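Local coordinates for protein BlEst2 (PDB 6WPX) that probably hydrolyses ester bonds as a secreted bacterial lipase or esterase, here captured in a propeptide form whose C-terminal domain is autoinhibitory, at residues R301-A306 with F379-T384; E313-W318 with S356-N361. All coordinates share one frame; numbering follows the deposited sequence.

Interaction 1 (R301-A306 with F379-T384)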
loop_
_atom_site.group_PDB
_atom_site.type_symbol
_atom_site.label_atom_id
_atom_site.label_comp_id
_atom_site.label_asym_id
_atom_site.label_seq_id
_atom_site.Cartn_x
_atom_site.Cartn_y
_atom_site.Cartn_z
ATOM N N ARG A 301 13.256 25.028 -3.410
ATOM C CA ARG A 301 12.737 24.272 -4.535
ATOM C C ARG A 301 11.302 24.680 -4.728
ATOM O O ARG A 301 10.497 24.612 -3.793
ATOM C CB ARG A 301 12.830 22.748 -4.329
ATOM C CG ARG A 301 12.214 21.920 -5.480
ATOM C CD ARG A 301 13.121 21.963 -6.696
ATOM N NE ARG A 301 12.762 21.014 -7.740
ATOM C CZ ARG A 301 13.510 19.982 -8.112
ATOM N NH1 ARG A 301 14.649 19.717 -7.486
ATOM N NH2 ARG A 301 13.108 19.185 -9.090
ATOM N N GLU A 302 10.979 25.078 -5.950
ATOM C CA GLU A 302 9.613 25.437 -6.295
ATOM C C GLU A 302 9.121 24.497 -7.369
ATOM O O GLU A 302 9.882 24.135 -8.271
ATOM C CB GLU A 302 9.505 26.895 -6.741
ATOM C CG GLU A 302 10.017 27.895 -5.709
ATOM C CD GLU A 302 9.715 29.365 -5.957
ATOM O OE1 GLU A 302 9.407 30.055 -4.963
ATOM O OE2 GLU A 302 9.838 29.849 -7.107
ATOM N N GLU A 303 7.853 24.087 -7.258
ATOM C CA GLU A 303 7.194 23.226 -8.240
ATOM C C GLU A 303 5.863 23.830 -8.602
ATOM O O GLU A 303 5.008 24.018 -7.732
ATOM C CB GLU A 303 6.981 21.780 -7.704
ATOM C CG GLU A 303 8.250 20.948 -7.633
ATOM C CD GLU A 303 8.936 20.570 -8.936
ATOM O OE1 GLU A 303 10.066 20.039 -8.850
ATOM O OE2 GLU A 303 8.383 20.833 -10.030
ATOM N N GLU A 304 5.693 24.149 -9.872
ATOM C CA GLU A 304 4.432 24.699 -10.347
ATOM C C GLU A 304 3.493 23.553 -10.678
ATOM O O GLU A 304 3.937 22.447 -10.959
ATOM C CB GLU A 304 4.633 25.567 -11.594
ATOM C CG GLU A 304 5.305 26.898 -11.310
ATOM C CD GLU A 304 5.384 27.821 -12.512
ATOM O OE1 GLU A 304 5.274 27.340 -13.662
ATOM O OE2 GLU A 304 5.563 29.039 -12.299
ATOM N N PHE A 305 2.208 23.806 -10.614
ATOM C CA PHE A 305 1.207 22.824 -10.999
ATOM C C PHE A 305 -0.067 23.532 -11.393
ATOM O O PHE A 305 -0.464 24.503 -10.759
ATOM C CB PHE A 305 0.970 21.727 -9.935
ATOM C CG PHE A 305 0.311 22.145 -8.643
ATOM C CD1 PHE A 305 1.069 22.650 -7.588
ATOM C CD2 PHE A 305 -1.051 21.977 -8.455
ATOM C CE1 PHE A 305 0.464 23.022 -6.382
ATOM C CE2 PHE A 305 -1.662 22.353 -7.249
ATOM C CZ PHE A 305 -0.899 22.857 -6.214
ATOM N N ALA A 306 -0.694 23.038 -12.449
ATOM C CA ALA A 306 -1.953 23.523 -12.964
ATOM C C ALA A 306 -3.095 22.954 -12.131
ATOM O O ALA A 306 -3.073 21.786 -11.713
ATOM C CB ALA A 306 -2.121 23.091 -14.417
ATOM N N PHE A 379 12.717 14.872 -1.887
ATOM C CA PHE A 379 11.295 15.120 -1.751
ATOM C C PHE A 379 10.444 14.357 -2.735
ATOM O O PHE A 379 10.918 13.878 -3.762
ATOM C CB PHE A 379 11.002 16.639 -1.860
ATOM C CG PHE A 379 11.080 17.200 -3.272
ATOM C CD1 PHE A 379 9.969 17.174 -4.114
ATOM C CD2 PHE A 379 12.263 17.731 -3.760
ATOM C CE1 PHE A 379 10.041 17.673 -5.408
ATOM C CE2 PHE A 379 12.331 18.248 -5.053
ATOM C CZ PHE A 379 11.223 18.206 -5.871
ATOM N N LEU A 380 9.165 14.282 -2.417
ATOM C CA LEU A 380 8.131 13.715 -3.261
ATOM C C LEU A 380 6.955 14.640 -3.053
ATOM O O LEU A 380 6.477 14.789 -1.939
ATOM C CB LEU A 380 7.801 12.265 -2.864
ATOM C CG LEU A 380 6.810 11.502 -3.762
ATOM C CD1 LEU A 380 7.278 11.479 -5.227
ATOM C CD2 LEU A 380 6.614 10.086 -3.259
ATOM N N PHE A 381 6.565 15.330 -4.118
ATOM C CA PHE A 381 5.491 16.321 -4.133
ATOM C C PHE A 381 4.297 15.709 -4.801
ATOM O O PHE A 381 4.396 15.263 -5.941
ATOM C CB PHE A 381 5.953 17.594 -4.891
ATOM C CG PHE A 381 4.836 18.580 -5.150
ATOM C CD1 PHE A 381 3.990 18.992 -4.119
ATOM C CD2 PHE A 381 4.619 19.086 -6.425
ATOM C CE1 PHE A 381 2.946 19.884 -4.362
ATOM C CE2 PHE A 381 3.586 20.003 -6.668
ATOM C CZ PHE A 381 2.763 20.407 -5.629
ATOM N N ILE A 382 3.154 15.671 -4.089
ATOM C CA ILE A 382 1.953 15.030 -4.622
ATOM C C ILE A 382 0.753 15.912 -4.408
ATOM O O ILE A 382 0.526 16.423 -3.308
ATOM C CB ILE A 382 1.720 13.606 -4.005
ATOM C CG1 ILE A 382 2.909 12.671 -4.258
ATOM C CG2 ILE A 382 0.396 12.950 -4.467
ATOM C CD1 ILE A 382 2.982 11.518 -3.289
ATOM N N VAL A 383 -0.040 16.038 -5.455
ATOM C CA VAL A 383 -1.312 16.751 -5.418
ATOM C C VAL A 383 -2.396 15.746 -5.786
ATOM O O VAL A 383 -2.257 15.050 -6.790
ATOM C CB VAL A 383 -1.355 17.996 -6.352
ATOM C CG1 VAL A 383 -2.708 18.717 -6.257
ATOM C CG2 VAL A 383 -0.230 18.964 -6.024
ATOM N N THR A 384 -3.473 15.676 -5.004
ATOM C CA THR A 384 -4.607 14.846 -5.412
ATOM C C THR A 384 -5.708 15.826 -5.778
ATOM O O THR A 384 -5.733 16.933 -5.249
ATOM C CB THR A 384 -5.047 13.804 -4.358
ATOM O OG1 THR A 384 -5.823 14.476 -3.374
ATOM C CG2 THR A 384 -3.868 13.044 -3.732
#

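Interaction 2 (E313-W318 with S356-N361)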
loop_
_atom_site.group_PDB
_atom_site.type_symbol
_atom_site.label_atom_id
_atom_site.label_comp_id
_atom_site.label_asym_id
_atom_site.label_seq_id
_atom_site.Cartn_x
_atom_site.Cartn_y
_atom_site.Cartn_z
ATOM N N GLU A 313 -11.726 20.032 -4.694
ATOM C CA GLU A 313 -10.697 19.989 -3.673
ATOM C C GLU A 313 -9.393 19.496 -4.236
ATOM O O GLU A 313 -9.362 18.632 -5.106
ATOM C CB GLU A 313 -11.115 19.025 -2.534
ATOM C CG GLU A 313 -10.250 19.129 -1.285
ATOM C CD GLU A 313 -10.597 18.213 -0.128
ATOM O OE1 GLU A 313 -11.055 17.075 -0.369
ATOM O OE2 GLU A 313 -10.357 18.620 1.031
ATOM N N ILE A 314 -8.308 20.002 -3.672
ATOM C CA ILE A 314 -6.970 19.503 -3.898
ATOM C C ILE A 314 -6.411 19.179 -2.516
ATOM O O ILE A 314 -6.710 19.877 -1.551
ATOM C CB ILE A 314 -6.010 20.440 -4.720
ATOM C CG1 ILE A 314 -5.881 21.853 -4.101
ATOM C CG2 ILE A 314 -6.404 20.504 -6.214
ATOM C CD1 ILE A 314 -4.698 22.706 -4.624
ATOM N N THR A 315 -5.619 18.112 -2.430
ATOM C CA THR A 315 -4.824 17.801 -1.243
ATOM C C THR A 315 -3.417 17.966 -1.777
ATOM O O THR A 315 -3.151 17.609 -2.931
ATOM C CB THR A 315 -5.169 16.491 -0.535
ATOM O OG1 THR A 315 -4.632 15.371 -1.243
ATOM C CG2 THR A 315 -6.686 16.324 -0.251
ATOM N N VAL A 316 -2.560 18.606 -0.995
ATOM C CA VAL A 316 -1.210 18.994 -1.406
ATOM C C VAL A 316 -0.247 18.450 -0.372
ATOM O O VAL A 316 -0.398 18.714 0.815
ATOM C CB VAL A 316 -1.115 20.543 -1.558
ATOM C CG1 VAL A 316 0.248 20.978 -2.095
ATOM C CG2 VAL A 316 -2.227 21.089 -2.443
ATOM N N HIS A 317 0.703 17.642 -0.825
ATOM C CA HIS A 317 1.634 16.968 0.060
ATOM C C HIS A 317 3.064 17.156 -0.354
ATOM O O HIS A 317 3.404 16.907 -1.509
ATOM C CB HIS A 317 1.322 15.453 0.104
ATOM C CG HIS A 317 -0.123 15.175 0.281
ATOM N ND1 HIS A 317 -0.684 15.074 1.539
ATOM C CD2 HIS A 317 -1.096 15.046 -0.644
ATOM C CE1 HIS A 317 -1.978 14.901 1.342
ATOM N NE2 HIS A 317 -2.271 14.870 0.047
ATOM N N TRP A 318 3.912 17.526 0.607
ATOM C CA TRP A 318 5.346 17.601 0.363
ATOM C C TRP A 318 5.981 16.565 1.298
ATOM O O TRP A 318 6.067 16.785 2.504
ATOM C CB TRP A 318 5.900 19.014 0.599
ATOM C CG TRP A 318 7.352 19.159 0.229
ATOM C CD1 TRP A 318 8.433 18.871 1.013
ATOM C CD2 TRP A 318 7.875 19.626 -1.025
ATOM N NE1 TRP A 318 9.600 19.144 0.330
ATOM C CE2 TRP A 318 9.286 19.589 -0.933
ATOM C CE3 TRP A 318 7.285 20.029 -2.243
ATOM C CZ2 TRP A 318 10.116 20.007 -1.982
ATOM C CZ3 TRP A 318 8.113 20.402 -3.298
ATOM C CH2 TRP A 318 9.510 20.420 -3.150
ATOM N N SER A 356 1.136 18.452 4.807
ATOM C CA SER A 356 -0.083 18.362 4.022
ATOM C C SER A 356 -1.004 19.531 4.192
ATOM O O SER A 356 -1.011 20.205 5.229
ATOM C CB SER A 356 -0.853 17.088 4.336
ATOM O OG SER A 356 -0.051 15.950 4.085
ATOM N N ALA A 357 -1.819 19.747 3.154
ATOM C CA ALA A 357 -2.852 20.777 3.138
ATOM C C ALA A 357 -3.994 20.284 2.266
ATOM O O ALA A 357 -3.797 19.445 1.385
ATOM C CB ALA A 357 -2.307 22.100 2.596
ATOM N N ALA A 358 -5.189 20.773 2.553
ATOM C CA ALA A 358 -6.390 20.476 1.793
ATOM C C ALA A 358 -7.056 21.819 1.511
ATOM O O ALA A 358 -7.283 22.615 2.435
ATOM C CB ALA A 358 -7.314 19.553 2.576
ATOM N N ILE A 359 -7.271 22.110 0.218
ATOM C CA ILE A 359 -7.860 23.369 -0.237
ATOM C C ILE A 359 -9.178 23.079 -0.927
ATOM O O ILE A 359 -9.208 22.402 -1.961
ATOM C CB ILE A 359 -6.899 24.211 -1.136
ATOM C CG1 ILE A 359 -5.619 24.639 -0.399
ATOM C CG2 ILE A 359 -7.597 25.434 -1.739
ATOM C CD1 ILE A 359 -4.439 23.717 -0.642
ATOM N N LYS A 360 -10.268 23.619 -0.358
ATOM C CA LYS A 360 -11.610 23.481 -0.922
ATOM C C LYS A 360 -11.728 24.476 -2.061
ATOM O O LYS A 360 -11.194 25.591 -1.960
ATOM C CB LYS A 360 -12.678 23.774 0.148
ATOM C CG LYS A 360 -12.644 22.838 1.365
ATOM C CD LYS A 360 -13.164 23.546 2.648
ATOM C CE LYS A 360 -14.516 23.061 3.130
ATOM N NZ LYS A 360 -15.026 23.862 4.283
ATOM N N ASN A 361 -12.419 24.078 -3.146
ATOM C CA ASN A 361 -12.671 24.904 -4.331
ATOM C C ASN A 361 -11.465 25.761 -4.726
ATOM O O ASN A 361 -11.543 27.000 -4.699
ATOM C CB ASN A 361 -13.921 25.789 -4.146
ATOM C CG ASN A 361 -15.152 25.028 -3.753
ATOM O OD1 ASN A 361 -15.626 25.148 -2.634
ATOM N ND2 ASN A 361 -15.613 24.138 -4.614
#

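Interaction 1 (R301-A306 with F379-T384)
Strands Arg-301 to Ala-306 and Phe-379 to Thr-384 run nearly parallel, their axes 22° apart and 9.9 Å from each other at closest approach, and they meet through side chains alone: Arg-301, Glu-303 and Phe-305 alternate with outward-facing residues and point at Phe-379, Phe-381 and Val-383. This is face-to-face packing of two sheets in a beta sandwich. The Arg-301 guanidinium lays one face over the rim of the Phe-379 ring, with Phe-379 CZ 3.7 Å from Arg-301 CZ and the two planes 80° apart. Arg-301 CG, anti to the backbone N, lies against Phe-379 CE2, and a bend at chi2 turns the rest of the chain to bring the guanidinium over that rim. From the same side chain NE donates to Glu-303 OE1 at 3.1 Å, a salt bridge that meets the oxygen from above the carboxylate plane; a second, weak bond comes from NH2. Glu-303 OE1 in turn reaches the edge of the Phe-379 ring, 3.7 Å from CZ. A leucine in place of Arg-301 would probably cost Glu-303 this salt bridge and leave the rim of Phe-379 less well covered. Further along, Glu-303 uses its CB against Phe-381 CD2. The Phe-305 and Phe-381 rings are inclined at 58°, Phe-305 CD1 lying 3.4 Å from Phe-381 CZ, near the plane of the Phe-381 ring. Val-383 places CG2 centrally over a face of Phe-305, 3.8 Å from the ring centroid, a CH-pi contact. Strand 365-372 pairs with 300-307 in one sheet and brings Trp-367 to Phe-305; in the other, strands 290-297 and 313-320 flank 377-386, and Trp-318 stacks on Phe-379.

Interaction 2 (E313-W318 with S356-N361)
Glu-313 to Trp-318 and Ser-356 to Lys-360 are antiparallel neighbours in a five-stranded sheet of a beta sandwich. Ile-314 with Ile-359 and Val-316 with Ala-357 are hydrogen-bonded pairs, each closed by two backbone bonds. On the face of these four residues, Ile-314 and Ile-359 lie side by side, with CG1 of Ile-314 3.9 Å from CB of Ile-359. CG1 of Ile-314 sits between its own N and carbonyl carbon (chi1 55°), whereas CG1 of Ile-359 lies anti to the carbonyl carbon and carries CD1 onward to CG2 of Val-316, also at 3.9 Å. The same CD1 touches the CD1 of Ile-314, and Trp-367 from strand 365-372 packs on Ile-359. Glu-313, Thr-315, His-317, Ser-356 and Ala-358 occupy the other face. Glu-313 stretches out beyond CG, bringing OE2 within 3.5 Å of the Ala-358 methyl. The buried His-317 imidazole is held at both nitrogens: NE2 by Thr-315 OG1, 2.7 Å away, and ND1 by the Ser-356 hydroxyl, which should limit its rotation. Thr-315 OG1 also bonds Thr-384 OG1 on strand 377-386, extending the polar chain across three strands, while Phe-219 meets the imidazole edge-to-face. Ser-356 OG approaches near the plane of the imidazole, at its edge, 2.8 Å from His-317 ND1.

From the N terminus, the chain passes the alpha/beta part, with its largely parallel sheet, before entering the beta sandwich. After strand 290-297 of the five-stranded sheet, strand 300-307 enters the four-stranded one; strand 313-320 then returns to the five-stranded sheet. Interaction 2 closes when segment 356-361 comes back beside 313-318, 38 residues beyond its end. Strand 365-372 then goes back to the four-stranded sheet, and 377-386 completes interaction 1, whose 73-residue span encloses the whole of interaction 2. Interaction 1 thus binds sheet to sheet, and interaction 2 joins strands within one sheet. They meet where 377-386 adjoins 313-320, His-317 N lying 2.8 Å from Ile-382 O in a probable hydrogen bond.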